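Local structure of cadherin-5 (Gallus gallus, 3PPE) at residues 45-50 / 56-61. The protein mediates calcium-dependent, preferentially homophilic cell-cell adhesion in the endothelium and helps couple actin fibres to the junctions. Numbering follows the deposited sequence.
Sequences IFKVQG and YAFERL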
# COMPACT_ATOMS: atom_id res chain seq x y z
N ILE A 45 -3.47 9.71 -13.99
CA ILE A 45 -2.58 8.74 -13.33
C ILE A 45 -3.28 8.00 -12.20
O ILE A 45 -3.15 6.78 -12.07
CB ILE A 45 -1.31 9.43 -12.78
CG1 ILE A 45 -0.53 10.03 -13.95
CG2 ILE A 45 -0.44 8.45 -11.87
CD1 ILE A 45 0.75 10.87 -13.55
N PHE A 46 -4.02 8.74 -11.38
CA PHE A 46 -4.61 8.19 -10.18
C PHE A 46 -6.10 8.06 -10.41
O PHE A 46 -6.76 9.03 -10.77
CB PHE A 46 -4.33 9.12 -9.00
CG PHE A 46 -2.87 9.27 -8.73
CD1 PHE A 46 -2.23 10.47 -8.98
CD2 PHE A 46 -2.12 8.19 -8.26
CE1 PHE A 46 -0.87 10.60 -8.75
CE2 PHE A 46 -0.75 8.30 -8.05
CZ PHE A 46 -0.12 9.52 -8.31
N LYS A 47 -6.61 6.86 -10.25
CA LYS A 47 -8.04 6.65 -10.43
C LYS A 47 -8.62 5.88 -9.27
O LYS A 47 -7.99 4.94 -8.75
CB LYS A 47 -8.34 5.92 -11.75
CG LYS A 47 -7.74 6.56 -13.00
CD LYS A 47 -8.03 5.71 -14.23
CE LYS A 47 -7.32 6.27 -15.44
NZ LYS A 47 -7.89 5.67 -16.67
N VAL A 48 -9.84 6.25 -8.89
CA VAL A 48 -10.61 5.50 -7.91
C VAL A 48 -11.11 4.19 -8.51
O VAL A 48 -11.46 4.11 -9.68
CB VAL A 48 -11.82 6.33 -7.38
CG1 VAL A 48 -12.73 5.46 -6.50
CG2 VAL A 48 -11.35 7.53 -6.59
N GLN A 49 -11.13 3.15 -7.68
CA GLN A 49 -11.52 1.82 -8.12
C GLN A 49 -12.36 1.11 -7.07
O GLN A 49 -11.84 0.64 -6.06
CB GLN A 49 -10.29 0.99 -8.47
CG GLN A 49 -9.47 1.53 -9.62
CD GLN A 49 -10.24 1.55 -10.93
OE1 GLN A 49 -10.89 0.56 -11.28
NE2 GLN A 49 -10.17 2.66 -11.65
N GLY A 50 -13.67 1.04 -7.31
CA GLY A 50 -14.65 1.20 -6.25
C GLY A 50 -15.35 -0.10 -5.91
O GLY A 50 -15.22 -1.10 -6.62
N TYR A 56 -5.75 3.80 -7.32
CA TYR A 56 -4.68 3.09 -8.02
C TYR A 56 -3.95 4.05 -8.93
O TYR A 56 -4.54 5.03 -9.38
CB TYR A 56 -5.27 1.94 -8.85
CG TYR A 56 -5.53 0.70 -8.04
CD1 TYR A 56 -6.67 0.59 -7.26
CD2 TYR A 56 -4.66 -0.38 -8.08
CE1 TYR A 56 -6.92 -0.56 -6.51
CE2 TYR A 56 -4.91 -1.53 -7.35
CZ TYR A 56 -6.02 -1.61 -6.56
OH TYR A 56 -6.26 -2.77 -5.84
N ALA A 57 -2.68 3.75 -9.20
CA ALA A 57 -1.86 4.49 -10.15
C ALA A 57 -1.77 3.71 -11.46
O ALA A 57 -1.54 2.49 -11.45
CB ALA A 57 -0.41 4.70 -9.58
N PHE A 58 -1.89 4.43 -12.57
CA PHE A 58 -1.98 3.83 -13.91
C PHE A 58 -0.76 4.13 -14.80
O PHE A 58 -0.76 3.84 -15.99
CB PHE A 58 -3.30 4.21 -14.59
CG PHE A 58 -4.47 3.46 -14.04
CD1 PHE A 58 -4.99 3.78 -12.80
CD2 PHE A 58 -5.02 2.38 -14.73
CE1 PHE A 58 -6.05 3.06 -12.26
CE2 PHE A 58 -6.09 1.67 -14.19
CZ PHE A 58 -6.60 2.01 -12.96
N GLU A 59 0.25 4.73 -14.17
CA GLU A 59 1.57 4.89 -14.75
C GLU A 59 2.58 4.57 -13.69
O GLU A 59 2.32 4.72 -12.49
CB GLU A 59 1.84 6.33 -15.17
CG GLU A 59 0.95 6.83 -16.26
CD GLU A 59 1.31 8.21 -16.68
OE1 GLU A 59 0.53 8.76 -17.48
OE2 GLU A 59 2.34 8.75 -16.22
N ARG A 60 3.75 4.13 -14.14
CA ARG A 60 4.93 4.06 -13.30
C ARG A 60 5.36 5.50 -13.00
O ARG A 60 5.30 6.38 -13.88
CB ARG A 60 6.06 3.33 -14.00
CG ARG A 60 5.82 1.85 -14.12
CD ARG A 60 7.03 1.20 -14.76
NE ARG A 60 8.24 1.55 -14.01
CZ ARG A 60 9.18 2.40 -14.41
NH1 ARG A 60 9.12 3.03 -15.59
NH2 ARG A 60 10.22 2.61 -13.62
N LEU A 61 5.79 5.72 -11.76
CA LEU A 61 6.12 7.04 -11.28
C LEU A 61 7.65 7.24 -11.05
O LEU A 61 8.35 6.33 -10.64
CB LEU A 61 5.36 7.30 -9.97
CG LEU A 61 3.83 7.16 -10.04
CD1 LEU A 61 3.23 7.17 -8.63
CD2 LEU A 61 3.24 8.25 -10.95
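Ile45 O receives two contacts from segment 56-61: Phe58 N donates to it at 2.7 Å in the carbonyl plane, with the N-H bent to 139°, and Ala57 CA makes a CA-H...O contact at 3.3 Å. Two straighter bonds, Lys47 N to Tyr56 O and Tyr56 N to Lys47 O (both 2.9 Å), close the hydrogen-bonded pair Lys47/Tyr56 of this antiparallel hairpin; Phe46 and Ala57 form the next, non-hydrogen-bonded pair. Beyond CG the Lys47 chain runs extended (chi2 177°) across one face of the Phe58 ring. Its CD lies 4.0 Å from the ring centroid in a CH-pi contact, offset toward the rim, and NZ reaches 4.9 Å from that centroid as a cation-pi partner. Gln49, bent at chi2 (-63°), lays CG against Tyr56 CD1 at 3.8 Å and brings NE2 near Phe58 CZ. With alanine in place of Phe58, the Lys47 ammonium would probably lose its aromatic partner and its methylenes the surface they lie on. Phe46 and Ala57 share the other sheet face, where Phe46 CE2 meets Ala57 CB at 3.9 Å and CZ meets Leu61 CD1. Ile45 CG2 packs on Leu61 CD2 at 3.8 Å, while its CG1 and CD1 lie against the Glu59 carboxylate. Within the first cadherin domain, strand 46-49 is an outer strand of its sheet and 54-57 the middle one, beside 19-23; Phe46 packs on Ile92 of strand 82-95, Ala57 on Ile9 of strand 6-10, Leu61 on both, and Phe46 and Ala57 also on Val21 of 19-23, while Leu61 leads into the calcium ligand Asp62.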